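Local coordinates for endoglucanase (PDB 2E4T), which probably hydrolyses internal beta-1,4-glucosidic bonds of cellulose and xyloglucan, as the family 44 glycoside hydrolase domain of a longer multidomain protein, at residues A[145-150]-A[162-167]; A[52-57]-A[154-159]; A[169-174]-A[220-225]. All coordinates share one frame; numbering follows the deposited sequence.

Interaction 1 (A[145-150]-A[162-167]); sequences FSLTPD and VNYLVN. With CA (calcium ion), chain C.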
loop_
_atom_site.group_PDB
_atom_site.type_symbol
_atom_site.label_atom_id
_atom_site.label_comp_id
_atom_site.label_asym_id
_atom_site.label_seq_id
_atom_site.Cartn_x
_atom_site.Cartn_y
_atom_site.Cartn_z
ATOM N N PHE A 145 26.125 14.138 -14.085
ATOM C CA PHE A 145 25.049 14.722 -13.310
ATOM C C PHE A 145 25.418 16.096 -12.756
ATOM O O PHE A 145 26.594 16.332 -12.399
ATOM C CB PHE A 145 24.697 13.828 -12.117
ATOM C CG PHE A 145 24.213 12.450 -12.487
ATOM C CD1 PHE A 145 23.315 12.267 -13.530
ATOM C CD2 PHE A 145 24.633 11.345 -11.752
ATOM C CE1 PHE A 145 22.858 10.976 -13.823
ATOM C CE2 PHE A 145 24.161 10.068 -12.040
ATOM C CZ PHE A 145 23.281 9.895 -13.075
ATOM N N SER A 146 24.393 16.903 -12.545
ATOM C CA SER A 146 24.505 18.136 -11.807
ATOM C C SER A 146 23.464 18.166 -10.701
ATOM O O SER A 146 22.346 17.632 -10.864
ATOM C CB SER A 146 24.253 19.314 -12.729
ATOM O OG SER A 146 24.340 20.511 -11.998
ATOM N N LEU A 147 23.812 18.848 -9.592
ATOM C CA LEU A 147 22.821 19.173 -8.547
ATOM C C LEU A 147 21.976 20.397 -8.874
ATOM O O LEU A 147 21.013 20.706 -8.152
ATOM C CB LEU A 147 23.502 19.347 -7.206
ATOM C CG LEU A 147 24.299 18.153 -6.719
ATOM C CD1 LEU A 147 24.998 18.467 -5.406
ATOM C CD2 LEU A 147 23.430 16.896 -6.546
ATOM N N THR A 148 22.338 21.087 -9.955
ATOM C CA THR A 148 21.559 22.235 -10.439
ATOM C C THR A 148 21.154 21.887 -11.862
ATOM O O THR A 148 21.828 22.270 -12.840
ATOM C CB THR A 148 22.339 23.548 -10.410
ATOM O OG1 THR A 148 23.595 23.400 -11.061
ATOM C CG2 THR A 148 22.671 23.931 -9.029
ATOM N N PRO A 149 20.102 21.053 -12.012
ATOM C CA PRO A 149 19.740 20.612 -13.360
ATOM C C PRO A 149 19.351 21.782 -14.221
ATOM O O PRO A 149 18.906 22.822 -13.754
ATOM C CB PRO A 149 18.534 19.693 -13.092
ATOM C CG PRO A 149 17.931 20.167 -11.803
ATOM C CD PRO A 149 19.183 20.499 -10.990
ATOM N N ASP A 150 19.562 21.617 -15.517
ATOM C CA ASP A 150 19.295 22.688 -16.487
ATOM C C ASP A 150 17.825 22.792 -16.783
ATOM O O ASP A 150 17.263 21.902 -17.394
ATOM C CB ASP A 150 20.090 22.412 -17.752
ATOM C CG ASP A 150 19.980 23.503 -18.779
ATOM O OD1 ASP A 150 19.217 24.498 -18.578
ATOM O OD2 ASP A 150 20.736 23.432 -19.779
ATOM N N VAL A 162 17.361 10.899 -9.063
ATOM C CA VAL A 162 17.787 9.956 -8.017
ATOM C C VAL A 162 19.139 10.368 -7.445
ATOM O O VAL A 162 19.374 10.328 -6.231
ATOM C CB VAL A 162 17.756 8.511 -8.531
ATOM C CG1 VAL A 162 18.322 7.558 -7.486
ATOM C CG2 VAL A 162 16.327 8.126 -8.882
ATOM N N ASN A 163 20.077 10.775 -8.320
ATOM C CA ASN A 163 21.396 11.193 -7.825
ATOM C C ASN A 163 21.256 12.381 -6.837
ATOM O O ASN A 163 21.972 12.439 -5.822
ATOM C CB ASN A 163 22.277 11.593 -9.023
ATOM C CG ASN A 163 23.631 12.055 -8.551
ATOM O OD1 ASN A 163 24.460 11.224 -8.118
ATOM N ND2 ASN A 163 23.865 13.373 -8.559
ATOM N N TYR A 164 20.366 13.334 -7.130
ATOM C CA TYR A 164 20.168 14.465 -6.230
ATOM C C TYR A 164 19.713 13.977 -4.845
ATOM O O TYR A 164 20.202 14.454 -3.789
ATOM C CB TYR A 164 19.154 15.426 -6.860
ATOM C CG TYR A 164 18.910 16.667 -6.049
ATOM C CD1 TYR A 164 19.593 17.834 -6.382
ATOM C CD2 TYR A 164 17.983 16.717 -4.997
ATOM C CE1 TYR A 164 19.413 19.016 -5.665
ATOM C CE2 TYR A 164 17.814 17.913 -4.289
ATOM C CZ TYR A 164 18.550 19.056 -4.614
ATOM O OH TYR A 164 18.323 20.201 -3.860
ATOM N N LEU A 165 18.778 13.041 -4.851
ATOM C CA LEU A 165 18.238 12.487 -3.594
ATOM C C LEU A 165 19.330 11.701 -2.823
ATOM O O LEU A 165 19.457 11.855 -1.599
ATOM C CB LEU A 165 17.037 11.607 -3.886
ATOM C CG LEU A 165 15.857 12.365 -4.478
ATOM C CD1 LEU A 165 14.765 11.357 -4.898
ATOM C CD2 LEU A 165 15.277 13.412 -3.568
ATOM N N VAL A 166 20.074 10.852 -3.530
ATOM C CA VAL A 166 21.131 10.071 -2.882
ATOM C C VAL A 166 22.225 10.992 -2.344
ATOM O O VAL A 166 22.762 10.760 -1.244
ATOM C CB VAL A 166 21.720 9.048 -3.875
ATOM C CG1 VAL A 166 22.963 8.365 -3.335
ATOM C CG2 VAL A 166 20.647 8.021 -4.202
ATOM N N ASN A 167 22.572 12.050 -3.080
ATOM C CA ASN A 167 23.521 13.028 -2.585
ATOM C C ASN A 167 23.053 13.643 -1.265
ATOM O O ASN A 167 23.851 13.857 -0.343
ATOM C CB ASN A 167 23.738 14.095 -3.656
ATOM C CG ASN A 167 24.709 15.161 -3.185
ATOM O OD1 ASN A 167 24.250 16.245 -2.749
ATOM N ND2 ASN A 167 25.969 14.853 -3.140
HETATM CA CA CA C . 16.214 19.885 -17.893
HETATM O O HOH W 1 21.835 15.215 -9.481
HETATM O O HOH W 2 18.355 18.854 -18.005
HETATM O O HOH W 3 14.333 21.048 -18.796
#
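The Phe145 ring lies against the side chain of Asn163, whose CB sits over one ring face, 4.1 Å from the ring centroid and 29° off its normal, a CH-pi contact. The amide follows at a shallow tilt to the ring, and Asn163 CG comes within 3.4 Å of Phe145 CD2. The neighbouring contact belongs to Leu147. At the edge of the Tyr164 ring and near its plane, Leu147 O lies 3.4 Å from Tyr164 CE1, while Leu147 CD2 touches CD1 of the same ring. Leu147 CD1 reaches Asn167 OD1 at 3.5 Å. Asn163 and Asn167 are one turn apart on the helix and both have CG anti to the backbone N (chi1 179°), which sends their amides out from the same flank towards the loop. Water 1 ties the two segments together: it donates to Ser146 O (2.8 Å) and accepts from Asn163 ND2 (2.9 Å). The helix, 158-169, belongs to the outer layer of the TIM barrel, and the loop running across it leads into a calcium site. Ser146 OG accepts from Thr148 N at 2.9 Å, an ST turn that bends the chain around Leu147, and Glu160 takes a hydrogen bond from Ser146 N. Further on, Pro149 packs on Trp53, and Asp150 O binds the calcium at 2.3 Å. Val221 of helix 204-221 packs against both Phe145 and Asn163.

Interaction 2 (A[52-57]-A[154-159]); sequences NWENNF and DYVYMD. With CA (calcium ion), chain C.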
loop_
_atom_site.group_PDB
_atom_site.type_symbol
_atom_site.label_atom_id
_atom_site.label_comp_id
_atom_site.label_asym_id
_atom_site.label_seq_id
_atom_site.Cartn_x
_atom_site.Cartn_y
_atom_site.Cartn_z
ATOM N N ASN A 52 7.718 17.370 -12.358
ATOM C CA ASN A 52 9.038 17.703 -12.871
ATOM C C ASN A 52 9.935 18.065 -11.697
ATOM O O ASN A 52 9.771 19.121 -11.090
ATOM C CB ASN A 52 8.905 18.880 -13.831
ATOM C CG ASN A 52 10.210 19.283 -14.465
ATOM O OD1 ASN A 52 11.292 18.960 -13.964
ATOM N ND2 ASN A 52 10.107 20.001 -15.592
ATOM N N TRP A 53 10.920 17.202 -11.368
ATOM C CA TRP A 53 11.734 17.460 -10.194
ATOM C C TRP A 53 12.577 18.748 -10.337
ATOM O O TRP A 53 13.039 19.301 -9.334
ATOM C CB TRP A 53 12.668 16.263 -9.906
ATOM C CG TRP A 53 13.861 16.165 -10.804
ATOM C CD1 TRP A 53 13.913 15.672 -12.073
ATOM C CD2 TRP A 53 15.213 16.541 -10.456
ATOM N NE1 TRP A 53 15.214 15.718 -12.559
ATOM C CE2 TRP A 53 16.010 16.240 -11.585
ATOM C CE3 TRP A 53 15.815 17.059 -9.305
ATOM C CZ2 TRP A 53 17.408 16.426 -11.567
ATOM C CZ3 TRP A 53 17.186 17.246 -9.291
ATOM C CH2 TRP A 53 17.962 16.924 -10.409
ATOM N N GLU A 54 12.812 19.187 -11.580
ATOM C CA GLU A 54 13.690 20.350 -11.747
ATOM C C GLU A 54 13.058 21.632 -11.251
ATOM O O GLU A 54 13.763 22.527 -10.794
ATOM C CB GLU A 54 14.085 20.518 -13.216
ATOM C CG GLU A 54 14.785 19.300 -13.803
ATOM C CD GLU A 54 15.281 19.540 -15.236
ATOM O OE1 GLU A 54 14.823 20.534 -15.892
ATOM O OE2 GLU A 54 16.121 18.744 -15.729
ATOM N N ASN A 55 11.721 21.735 -11.396
ATOM C CA ASN A 55 10.997 22.994 -11.066
ATOM C C ASN A 55 9.777 22.776 -10.214
ATOM O O ASN A 55 9.127 23.760 -9.835
ATOM C CB ASN A 55 10.693 23.763 -12.341
ATOM C CG ASN A 55 9.866 22.953 -13.277
ATOM O OD1 ASN A 55 9.114 22.046 -12.880
ATOM N ND2 ASN A 55 9.983 23.267 -14.571
ATOM N N ASN A 56 9.434 21.523 -9.868
ATOM C CA ASN A 56 8.322 21.170 -8.973
ATOM C C ASN A 56 6.923 21.347 -9.567
ATOM O O ASN A 56 5.954 21.123 -8.822
ATOM C CB ASN A 56 8.430 21.844 -7.610
ATOM C CG ASN A 56 9.728 21.491 -6.947
ATOM O OD1 ASN A 56 9.953 20.324 -6.557
ATOM N ND2 ASN A 56 10.613 22.464 -6.826
ATOM N N PHE A 57 6.812 21.698 -10.841
ATOM C CA PHE A 57 5.496 21.757 -11.446
ATOM C C PHE A 57 4.970 20.345 -11.684
ATOM O O PHE A 57 5.729 19.364 -11.768
ATOM C CB PHE A 57 5.540 22.549 -12.756
ATOM C CG PHE A 57 6.002 23.976 -12.554
ATOM C CD1 PHE A 57 5.397 24.799 -11.629
ATOM C CD2 PHE A 57 6.999 24.530 -13.367
ATOM C CE1 PHE A 57 5.792 26.117 -11.472
ATOM C CE2 PHE A 57 7.424 25.835 -13.220
ATOM C CZ PHE A 57 6.812 26.626 -12.270
ATOM N N ASP A 154 15.375 20.718 -23.032
ATOM C CA ASP A 154 14.123 20.040 -23.388
ATOM C C ASP A 154 13.842 18.750 -22.604
ATOM O O ASP A 154 12.809 18.111 -22.837
ATOM C CB ASP A 154 14.106 19.696 -24.896
ATOM C CG ASP A 154 14.128 20.922 -25.783
ATOM O OD1 ASP A 154 13.770 22.010 -25.280
ATOM O OD2 ASP A 154 14.446 20.750 -26.985
ATOM N N TYR A 155 14.726 18.403 -21.644
ATOM C CA TYR A 155 14.736 17.071 -21.069
ATOM C C TYR A 155 14.802 17.124 -19.566
ATOM O O TYR A 155 15.374 18.021 -18.996
ATOM C CB TYR A 155 15.973 16.264 -21.545
ATOM C CG TYR A 155 15.962 16.152 -23.045
ATOM C CD1 TYR A 155 15.072 15.291 -23.664
ATOM C CD2 TYR A 155 16.789 16.937 -23.850
ATOM C CE1 TYR A 155 14.930 15.260 -25.027
ATOM C CE2 TYR A 155 16.690 16.878 -25.252
ATOM C CZ TYR A 155 15.755 16.055 -25.814
ATOM O OH TYR A 155 15.702 16.051 -27.178
ATOM N N VAL A 156 14.223 16.072 -18.941
ATOM C CA VAL A 156 14.352 15.862 -17.493
ATOM C C VAL A 156 14.833 14.420 -17.306
ATOM O O VAL A 156 14.297 13.510 -17.944
ATOM C CB VAL A 156 12.990 16.102 -16.818
ATOM C CG1 VAL A 156 13.011 15.758 -15.386
ATOM C CG2 VAL A 156 12.565 17.602 -16.994
ATOM N N TYR A 157 15.846 14.234 -16.460
ATOM C CA TYR A 157 16.522 12.948 -16.380
ATOM C C TYR A 157 16.220 12.260 -15.024
ATOM O O TYR A 157 16.463 12.841 -13.956
ATOM C CB TYR A 157 18.044 13.134 -16.511
ATOM C CG TYR A 157 18.388 13.747 -17.848
ATOM C CD1 TYR A 157 18.364 12.983 -18.992
ATOM C CD2 TYR A 157 18.726 15.102 -17.967
ATOM C CE1 TYR A 157 18.679 13.527 -20.231
ATOM C CE2 TYR A 157 19.013 15.663 -19.217
ATOM C CZ TYR A 157 19.006 14.839 -20.346
ATOM O OH TYR A 157 19.284 15.349 -21.597
ATOM N N MET A 158 15.715 11.034 -15.100
ATOM C CA MET A 158 15.387 10.331 -13.852
ATOM C C MET A 158 16.607 9.941 -13.035
ATOM O O MET A 158 16.563 10.039 -11.798
ATOM C CB MET A 158 14.483 9.112 -14.098
ATOM C CG MET A 158 13.087 9.475 -14.577
ATOM S SD MET A 158 12.179 10.511 -13.407
ATOM C CE MET A 158 12.383 12.131 -14.133
ATOM N N ASP A 159 17.671 9.468 -13.681
ATOM C CA ASP A 159 18.834 9.107 -12.890
ATOM C C ASP A 159 19.440 10.351 -12.194
ATOM O O ASP A 159 19.951 10.229 -11.085
ATOM C CB ASP A 159 19.850 8.272 -13.680
ATOM C CG ASP A 159 20.434 8.931 -14.913
ATOM O OD1 ASP A 159 20.048 10.031 -15.342
ATOM O OD2 ASP A 159 21.357 8.221 -15.482
HETATM CA CA CA C . 16.214 19.885 -17.893
HETATM O O HOH W 4 17.081 16.306 -14.953
HETATM O O HOH W 2 18.355 18.854 -18.005
HETATM O O HOH W 3 14.333 21.048 -18.796
#
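Trp53 and Val156 meet through their torsions: Trp53 holds CG between its backbone N and carbonyl carbon (chi1 76°), and Val156 has CG1 anti to its own N (chi1 173°), which brings Trp53 CD1 to 3.4 Å from Val156 CG1. Val156 CG2 faces the Asn52 amide, 3.6 Å from Asn52 OD1. That same OD1 accepts from Glu54 N in an Asx turn, while Asn52 ND2 is held by Ser116 O. Glu54 lays its CG over one face of the Trp53 indole and extends beyond it to the calcium ion, which its carboxylate chelates with OE1 and OE2 both at 2.5 Å. Tyr155 O binds the ion from the other segment at 2.3 Å; Asp150 O, Asp153 OD1 and waters 2 and 3 bring the coordination to seven oxygen atoms. The site thus joins a loop following barrel strand 40-43 to strand 155-157, which runs parallel to strand 134-138 in a small three-stranded sheet and leads straight into helix 158-169. Water 4 donates to Glu54 OE2 (2.7 Å) and accepts from Tyr157 N (2.8 Å), with a weak third bond from Trp53 NE1. Trp53 also stacks on Phe161 of the helix.

Interaction 3 (A[169-174]-A[220-225]); sequences YGNAST and KVDPYA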
loop_
_atom_site.group_PDB
_atom_site.type_symbol
_atom_site.label_atom_id
_atom_site.label_comp_id
_atom_site.label_asym_id
_atom_site.label_seq_id
_atom_site.Cartn_x
_atom_site.Cartn_y
_atom_site.Cartn_z
ATOM N N TYR A 169 20.581 12.459 0.952
ATOM C CA TYR A 169 20.111 11.591 2.026
ATOM C C TYR A 169 20.968 10.365 2.258
ATOM O O TYR A 169 20.696 9.626 3.227
ATOM C CB TYR A 169 18.668 11.143 1.752
ATOM C CG TYR A 169 17.681 12.270 1.808
ATOM C CD1 TYR A 169 17.456 12.946 2.977
ATOM C CD2 TYR A 169 16.984 12.654 0.667
ATOM C CE1 TYR A 169 16.520 13.983 3.055
ATOM C CE2 TYR A 169 16.038 13.645 0.718
ATOM C CZ TYR A 169 15.829 14.337 1.906
ATOM O OH TYR A 169 14.852 15.317 1.916
ATOM N N GLY A 170 21.920 10.078 1.377
ATOM C CA GLY A 170 22.563 8.788 1.366
ATOM C C GLY A 170 21.767 7.790 0.491
ATOM O O GLY A 170 20.581 8.023 0.208
ATOM N N ASN A 171 22.378 6.676 0.148
ATOM C CA ASN A 171 21.699 5.664 -0.622
ATOM C C ASN A 171 20.703 4.880 0.249
ATOM O O ASN A 171 20.630 5.038 1.489
ATOM C CB ASN A 171 22.694 4.798 -1.381
ATOM C CG ASN A 171 23.505 3.859 -0.476
ATOM O OD1 ASN A 171 22.959 3.226 0.396
ATOM N ND2 ASN A 171 24.827 3.867 -0.596
ATOM N N ALA A 172 19.950 3.995 -0.418
ATOM C CA ALA A 172 18.881 3.261 0.255
ATOM C C ALA A 172 19.348 2.347 1.365
ATOM O O ALA A 172 18.508 1.904 2.169
ATOM C CB ALA A 172 18.110 2.452 -0.759
ATOM N N SER A 173 20.648 2.017 1.416
ATOM C CA SER A 173 21.162 1.164 2.499
ATOM C C SER A 173 21.499 1.948 3.761
ATOM O O SER A 173 21.852 1.320 4.753
ATOM C CB SER A 173 22.383 0.394 2.065
ATOM O OG SER A 173 23.568 1.198 2.025
ATOM N N THR A 174 21.406 3.278 3.719
ATOM C CA THR A 174 21.782 4.128 4.830
ATOM C C THR A 174 20.558 4.509 5.644
ATOM O O THR A 174 19.419 4.407 5.148
ATOM C CB THR A 174 22.517 5.383 4.354
ATOM O OG1 THR A 174 21.603 6.276 3.721
ATOM C CG2 THR A 174 23.691 5.043 3.410
ATOM N N LYS A 220 21.944 1.985 -11.331
ATOM C CA LYS A 220 23.314 2.456 -11.527
ATOM C C LYS A 220 23.678 3.547 -10.524
ATOM O O LYS A 220 24.856 3.675 -10.127
ATOM C CB LYS A 220 23.497 2.946 -12.945
ATOM C CG LYS A 220 23.670 1.859 -13.928
ATOM C CD LYS A 220 24.344 2.261 -15.170
ATOM C CE LYS A 220 23.335 2.638 -16.197
ATOM N NZ LYS A 220 24.060 3.037 -17.470
ATOM N N VAL A 221 22.692 4.344 -10.096
ATOM C CA VAL A 221 22.944 5.420 -9.124
ATOM C C VAL A 221 22.863 4.873 -7.695
ATOM O O VAL A 221 23.696 5.219 -6.844
ATOM C CB VAL A 221 21.920 6.568 -9.302
ATOM C CG1 VAL A 221 22.125 7.650 -8.268
ATOM C CG2 VAL A 221 22.034 7.120 -10.728
ATOM N N ASP A 222 21.836 4.057 -7.414
ATOM C CA ASP A 222 21.603 3.506 -6.084
ATOM C C ASP A 222 21.338 2.024 -6.226
ATOM O O ASP A 222 20.191 1.598 -6.418
ATOM C CB ASP A 222 20.451 4.178 -5.346
ATOM C CG ASP A 222 20.379 3.739 -3.910
ATOM O OD1 ASP A 222 21.023 2.701 -3.555
ATOM O OD2 ASP A 222 19.665 4.421 -3.121
ATOM N N PRO A 223 22.394 1.199 -6.142
ATOM C CA PRO A 223 22.215 -0.237 -6.311
ATOM C C PRO A 223 21.343 -0.860 -5.239
ATOM O O PRO A 223 20.953 -2.046 -5.400
ATOM C CB PRO A 223 23.653 -0.795 -6.226
ATOM C CG PRO A 223 24.564 0.381 -6.398
ATOM C CD PRO A 223 23.812 1.588 -5.994
ATOM N N TYR A 224 21.111 -0.146 -4.135
ATOM C CA TYR A 224 20.375 -0.700 -3.003
ATOM C C TYR A 224 18.903 -0.317 -3.053
ATOM O O TYR A 224 18.100 -0.825 -2.235
ATOM C CB TYR A 224 20.978 -0.164 -1.678
ATOM C CG TYR A 224 22.448 -0.480 -1.639
ATOM C CD1 TYR A 224 22.915 -1.741 -1.374
ATOM C CD2 TYR A 224 23.383 0.501 -1.920
ATOM C CE1 TYR A 224 24.312 -2.006 -1.411
ATOM C CE2 TYR A 224 24.767 0.280 -1.943
ATOM C CZ TYR A 224 25.211 -0.987 -1.722
ATOM O OH TYR A 224 26.561 -1.265 -1.738
ATOM N N ALA A 225 18.509 0.579 -3.955
ATOM C CA ALA A 225 17.114 1.035 -3.987
ATOM C C ALA A 225 16.219 -0.065 -4.549
ATOM O O ALA A 225 16.616 -0.788 -5.478
ATOM C CB ALA A 225 17.028 2.295 -4.845
#
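The Tyr224 ring carries the CB of Ser173 over one face, 4.2 Å from the ring centroid and 25° off its normal. The Asn171 amide comes up obliquely to the CD2-CE2 side of the ring, its plane turned 36° from the ring plane, with Asn171 OD1 3.6 Å from Tyr224 CD2. With chi1 at 71°, this amide folds back over its own turn, where two bonds fix it: Asn171 OD1 accepts in the carbonyl plane from Ser173 N at 2.8 Å and from Ser173 OG at 2.7 Å. Across the contact, the buried Asp222 carboxylate uses the syn lone pair of OD2 for Ala172 N (2.8 Å), while OD1 is met from above its plane by Tyr224 N (2.9 Å). Each segment contains a type I turn, Asn171 to Thr174 and Asp222 to Ala225, that opens with an Asx turn, and Asp222 joins the two. Ala172 CB packs against the second turn, 3.6 Å from Tyr224 O. Gly170, with positive phi, takes the chain out of helix 158-169 towards barrel strand 180-183; the partner turn links helix 204-221 to strand 226-232, and Val221 and Asp222 pack on Val162 and Val166 of the first helix.

Overall arrangement
From the N terminus, the chain leaves barrel strand 40-43 and enters 52-57, which waits almost a hundred residues for its partner 154-159. Before interaction 2 closes, 145-150 has passed, and it pairs with 162-167 only afterwards; interactions 1 and 2 therefore cross, sharing helix 158-169, the calcium ion and waters 2 and 3. Interaction 1 closes a short loop that holds calcium ligands, strand 155-157 and the first turn of helix 158-169. Interaction 3 follows in series, joining the exit of helix 158-169 to the exit of helix 204-221. Val221 touches the other two contacts, so the calcium-bearing loops, the small sheet and two adjacent barrel helices form one continuous patch.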